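Local coordinates for Alpha/beta hydrolase family protein (Bacillus anthracis, PDB 3OOS) that is probably a hydrolase of the alpha/beta fold, its natural substrate unknown, likely using a serine nucleophile of the kind common in this family, at residues Pro25-His30 with Lys79-Ile84; Val107-Thr110 with Ser115-Lys118. All blocks are in the same frame, centred on the assembly; numbering follows the deposited sequence. Where two conformers were deposited one is given.

Contact 1 of 2, residues Pro25-His30 with Lys79-Ile84; sequences PLCVTH and KDLEAI. With SO4 (sulfate ion), chain B.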
loop_
_atom_site.group_PDB
_atom_site.type_symbol
_atom_site.label_atom_id
_atom_site.label_comp_id
_atom_site.label_asym_id
_atom_site.label_seq_id
_atom_site.Cartn_x
_atom_site.Cartn_y
_atom_site.Cartn_z
ATOM N N PRO A 25 10.776 -4.926 13.921
ATOM C CA PRO A 25 10.623 -5.192 12.493
ATOM C C PRO A 25 9.257 -4.782 11.958
ATOM O O PRO A 25 8.231 -5.002 12.610
ATOM C CB PRO A 25 10.826 -6.709 12.388
ATOM C CG PRO A 25 10.459 -7.237 13.740
ATOM C CD PRO A 25 10.871 -6.169 14.711
ATOM N N LEU A 26 9.267 -4.171 10.779
ATOM C CA LEU A 26 8.050 -3.755 10.103
ATOM C C LEU A 26 8.168 -4.103 8.627
ATOM O O LEU A 26 9.084 -3.639 7.945
ATOM C CB LEU A 26 7.824 -2.250 10.274
ATOM C CG LEU A 26 6.561 -1.672 9.631
ATOM C CD1 LEU A 26 5.331 -2.064 10.439
ATOM C CD2 LEU A 26 6.664 -0.162 9.535
ATOM N N CYS A 27 7.245 -4.929 8.152
ATOM C CA CYS A 27 7.146 -5.254 6.737
ATOM C C CYS A 27 6.295 -4.205 6.028
ATOM O O CYS A 27 5.214 -3.847 6.502
ATOM C CB CYS A 27 6.533 -6.648 6.557
ATOM S SG CYS A 27 6.343 -7.178 4.848
ATOM N N VAL A 28 6.800 -3.699 4.907
ATOM C CA VAL A 28 6.056 -2.763 4.067
ATOM C C VAL A 28 6.077 -3.270 2.635
ATOM O O VAL A 28 7.132 -3.618 2.110
ATOM C CB VAL A 28 6.657 -1.331 4.093
ATOM C CG1 VAL A 28 5.953 -0.422 3.071
ATOM C CG2 VAL A 28 6.577 -0.734 5.494
ATOM N N THR A 29 4.908 -3.318 2.010
ATOM C CA THR A 29 4.834 -3.604 0.582
ATOM C C THR A 29 3.548 -3.024 0.007
ATOM O O THR A 29 2.771 -2.392 0.727
ATOM C CB THR A 29 5.013 -5.127 0.267
ATOM O OG1 THR A 29 5.320 -5.304 -1.121
ATOM C CG2 THR A 29 3.774 -5.932 0.630
ATOM N N HIS A 30 3.349 -3.219 -1.289
ATOM C CA HIS A 30 2.155 -2.764 -1.972
ATOM C C HIS A 30 1.664 -3.913 -2.838
ATOM O O HIS A 30 2.423 -4.827 -3.140
ATOM C CB HIS A 30 2.472 -1.542 -2.830
ATOM C CG HIS A 30 1.265 -0.912 -3.441
ATOM N ND1 HIS A 30 0.862 -1.175 -4.733
ATOM C CD2 HIS A 30 0.356 -0.049 -2.931
ATOM C CE1 HIS A 30 -0.239 -0.492 -4.994
ATOM N NE2 HIS A 30 -0.565 0.200 -3.916
ATOM N N LYS A 79 1.156 -15.737 2.265
ATOM C CA LYS A 79 1.990 -16.929 2.420
ATOM C C LYS A 79 3.455 -16.638 2.068
ATOM O O LYS A 79 4.365 -17.123 2.742
ATOM C CB LYS A 79 1.443 -18.080 1.576
ATOM C CG LYS A 79 0.037 -18.506 1.966
ATOM C CD LYS A 79 -0.477 -19.595 1.043
ATOM C CE LYS A 79 -1.840 -20.093 1.491
ATOM N NZ LYS A 79 -1.763 -20.736 2.831
ATOM N N ASP A 80 3.666 -15.836 1.024
ATOM C CA ASP A 80 5.012 -15.393 0.628
ATOM C C ASP A 80 5.655 -14.530 1.712
ATOM O O ASP A 80 6.812 -14.747 2.080
ATOM C CB ASP A 80 4.971 -14.618 -0.695
ATOM C CG ASP A 80 4.751 -15.516 -1.905
ATOM O OD1 ASP A 80 4.749 -16.757 -1.762
ATOM O OD2 ASP A 80 4.587 -14.963 -3.014
ATOM N N LEU A 81 4.901 -13.559 2.228
ATOM C CA LEU A 81 5.405 -12.691 3.296
ATOM C C LEU A 81 5.719 -13.482 4.567
ATOM O O LEU A 81 6.702 -13.202 5.255
ATOM C CB LEU A 81 4.427 -11.547 3.591
ATOM C CG LEU A 81 4.259 -10.517 2.465
ATOM C CD1 LEU A 81 3.152 -9.526 2.802
ATOM C CD2 LEU A 81 5.573 -9.788 2.157
ATOM N N GLU A 82 4.880 -14.469 4.863
ATOM C CA GLU A 82 5.105 -15.343 6.010
ATOM C C GLU A 82 6.380 -16.173 5.850
ATOM O O GLU A 82 7.129 -16.364 6.814
ATOM C CB GLU A 82 3.881 -16.230 6.245
ATOM C CG GLU A 82 2.744 -15.498 6.941
ATOM C CD GLU A 82 3.044 -15.229 8.404
ATOM O OE1 GLU A 82 2.776 -16.123 9.236
ATOM O OE2 GLU A 82 3.553 -14.129 8.719
ATOM N N ALA A 83 6.638 -16.636 4.628
ATOM C CA ALA A 83 7.859 -17.382 4.328
ATOM C C ALA A 83 9.101 -16.503 4.490
ATOM O O ALA A 83 10.131 -16.970 4.976
ATOM C CB ALA A 83 7.795 -17.988 2.922
ATOM N N ILE A 84 8.994 -15.237 4.091
ATOM C CA ILE A 84 10.091 -14.280 4.272
ATOM C C ILE A 84 10.333 -14.057 5.763
ATOM O O ILE A 84 11.474 -14.129 6.230
ATOM C CB ILE A 84 9.813 -12.943 3.542
ATOM C CG1 ILE A 84 9.801 -13.177 2.025
ATOM C CG2 ILE A 84 10.848 -11.871 3.932
ATOM C CD1 ILE A 84 9.268 -12.013 1.209
HETATM S S SO4 B . -2.839 2.528 -5.315
HETATM O O1 SO4 B . -3.352 2.116 -6.618
HETATM O O2 SO4 B . -3.572 3.700 -4.859
HETATM O O3 SO4 B . -2.986 1.426 -4.371
HETATM O O4 SO4 B . -1.421 2.861 -5.447
#

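Contact 2 of 2, residues Val107-Thr110 with Ser115-Lys118; sequences VYAT and SLTK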
loop_
_atom_site.group_PDB
_atom_site.type_symbol
_atom_site.label_atom_id
_atom_site.label_comp_id
_atom_site.label_asym_id
_atom_site.label_seq_id
_atom_site.Cartn_x
_atom_site.Cartn_y
_atom_site.Cartn_z
ATOM N N VAL A 107 -5.938 -8.176 4.866
ATOM C CA VAL A 107 -5.892 -9.610 4.576
ATOM C C VAL A 107 -4.787 -10.311 5.381
ATOM O O VAL A 107 -4.988 -11.425 5.850
ATOM C CB VAL A 107 -5.798 -9.891 3.052
ATOM C CG1 VAL A 107 -5.690 -11.391 2.771
ATOM C CG2 VAL A 107 -7.027 -9.318 2.346
ATOM N N TYR A 108 -3.639 -9.658 5.572
ATOM C CA TYR A 108 -2.606 -10.218 6.456
ATOM C C TYR A 108 -3.196 -10.477 7.846
ATOM O O TYR A 108 -3.000 -11.553 8.430
ATOM C CB TYR A 108 -1.387 -9.286 6.553
ATOM C CG TYR A 108 -0.050 -9.975 6.808
ATOM C CD1 TYR A 108 0.045 -11.133 7.593
ATOM C CD2 TYR A 108 1.128 -9.449 6.277
ATOM C CE1 TYR A 108 1.280 -11.754 7.825
ATOM C CE2 TYR A 108 2.361 -10.053 6.506
ATOM C CZ TYR A 108 2.433 -11.201 7.275
ATOM O OH TYR A 108 3.666 -11.787 7.486
ATOM N N ALA A 109 -3.941 -9.499 8.356
ATOM C CA ALA A 109 -4.567 -9.621 9.673
ATOM C C ALA A 109 -5.609 -10.744 9.721
ATOM O O ALA A 109 -5.647 -11.521 10.676
ATOM C CB ALA A 109 -5.174 -8.292 10.095
ATOM N N THR A 110 -6.443 -10.851 8.694
ATOM C CA THR A 110 -7.502 -11.862 8.723
ATOM C C THR A 110 -6.973 -13.291 8.525
ATOM O O THR A 110 -7.538 -14.245 9.062
ATOM C CB THR A 110 -8.643 -11.560 7.728
ATOM O OG1 THR A 110 -8.129 -11.534 6.392
ATOM C CG2 THR A 110 -9.306 -10.215 8.057
ATOM N N SER A 115 0.916 -13.715 13.589
ATOM C CA SER A 115 2.278 -13.353 13.203
ATOM C C SER A 115 2.546 -11.848 13.232
ATOM O O SER A 115 3.666 -11.418 12.961
ATOM C CB SER A 115 2.579 -13.879 11.799
ATOM O OG SER A 115 2.475 -15.286 11.757
ATOM N N LEU A 116 1.526 -11.053 13.546
ATOM C CA LEU A 116 1.635 -9.594 13.456
ATOM C C LEU A 116 1.617 -8.899 14.811
ATOM O O LEU A 116 0.785 -9.206 15.665
ATOM C CB LEU A 116 0.522 -9.021 12.568
ATOM C CG LEU A 116 0.460 -9.487 11.109
ATOM C CD1 LEU A 116 -0.817 -8.983 10.455
ATOM C CD2 LEU A 116 1.689 -9.036 10.314
ATOM N N THR A 117 2.542 -7.960 14.995
ATOM C CA THR A 117 2.565 -7.112 16.190
ATOM C C THR A 117 1.525 -6.000 16.080
ATOM O O THR A 117 1.027 -5.497 17.096
ATOM C CB THR A 117 3.947 -6.462 16.399
ATOM O OG1 THR A 117 4.314 -5.738 15.218
ATOM C CG2 THR A 117 5.011 -7.514 16.691
ATOM N N LYS A 118 1.212 -5.626 14.840
ATOM C CA LYS A 118 0.295 -4.533 14.521
ATOM C C LYS A 118 0.099 -4.448 13.011
ATOM O O LYS A 118 0.900 -4.989 12.243
ATOM C CB LYS A 118 0.858 -3.189 15.011
ATOM C CG LYS A 118 2.103 -2.704 14.246
ATOM C CD LYS A 118 2.860 -1.625 15.004
ATOM C CE LYS A 118 3.748 -2.229 16.084
ATOM N NZ LYS A 118 4.323 -1.206 16.999
#

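Contact 1 of 2, residues Pro25-His30 with Lys79-Ile84
Cys27, in strand 25-28 of the central sheet of an alpha/beta hydrolase fold, and Thr29, two residues on, turn the same way and receive the side chain of Leu81 from the helix 74-87. The contact is apolar, and the two methyls of Leu81 divide the work. CD2 meets the sulfur of Cys27, SG to CD2 3.8 Å, while CD1 lies 4.2 Å from the methyl CG2 of Thr29. Leu81 has CG anti to its carbonyl carbon (chi1 -67°), which carries the isobutyl fork off the helix toward the strand, so that one branch serves each of the two residues; Val28, between them, turns to the other side of the sheet. Phe95 of strand 93-98 touches Cys27, Thr29 and Leu81 alike. The backbones stay well apart, with CA of Cys27 8.4 Å from CA of Leu81.

Polar groups are satisfied beyond this pair. OG1 of Thr29 is hydrogen-bonded to the carbonyl oxygen of Val55, which leaves CG2 as the branch that meets the leucine. On the helix, Asp80 forms a salt bridge with Arg12.

At His30 the chain reaches a sulfate that probably came from the crystallisation liquor. The Tyr32 hydroxyl, Ser99 OG and the backbone N of Ala100 are also hydrogen-bonded to it, and Ser99 lies in a GxSxG sequence consistent with a nucleophile elbow; the anion therefore probably marks the active-site pocket. His30 meets it edge-on, with sulfate O3 near the ring plane, and NE2 donates to that oxygen at 2.8 Å, the N-H...O angle being 152°.

Contact 2 of 2, residues Val107-Thr110 with Ser115-Lys118
Leu116 meets Tyr108 where strand 116-122 follows the helix 100-112, the two elements forming the second half of a beta-alpha-beta crossover that starts at strand 93-98. Ser115, just before it, has its CB directed toward the helix. Its OG is hydrogen-bonded to Glu82, whose carboxylate also takes the phenol of Tyr108, so the two segments share a polar partner on the helix 74-87.

Leu116 makes the main contact. With CG anti to the carbonyl carbon (chi1 -60°), its fork lies over one face of the Tyr108 ring. CD2 sits above the centre, 3.6 Å from the Tyr108 centroid and 9° off the normal, a CH-pi contact made squarely through the face. CD1 is displaced toward the CG-CD1 side, 3.7 Å from CD1 of Tyr108, and also reaches the backbone N of the following residue, Ala109, at 3.8 Å; the CB of Ala109 is a looser neighbour at 4.4 Å from the same methyl.

Beyond Leu116 the chain turns a corner at Thr117, and backbone hydrogen bonds of Thr117 with Trp93 and of Lys118 with Phe95 hold it beside the parallel strand 93-98.

The tyrosine is thus used in two ways: its hydroxyl, hydrogen-bonded to Glu82 and to Trp93 NE1, holds the far end of the ring in place, and Tyr108 offers Leu116 an apolar face while that buried polar end stays satisfied.

From the N terminus, the chain lays down strand 25-28, passes through strand 51-55 and returns as the helix 74-87, where contact 1 closes a loop of 48 residues. Strand 93-98 and the helix 100-112 come next, and contact 2 closes a much shorter loop of four residues as the chain turns back into strand 116-122. The loops follow in series, neither nesting nor crossing. The centres of the two contacts lie about 10 Å apart, and both reach the same sheet. They also meet directly: Glu82 bridges them, and Leu81 packs on the Tyr108 ring, joining the helices 74-87 and 100-112 on one face of the sheet.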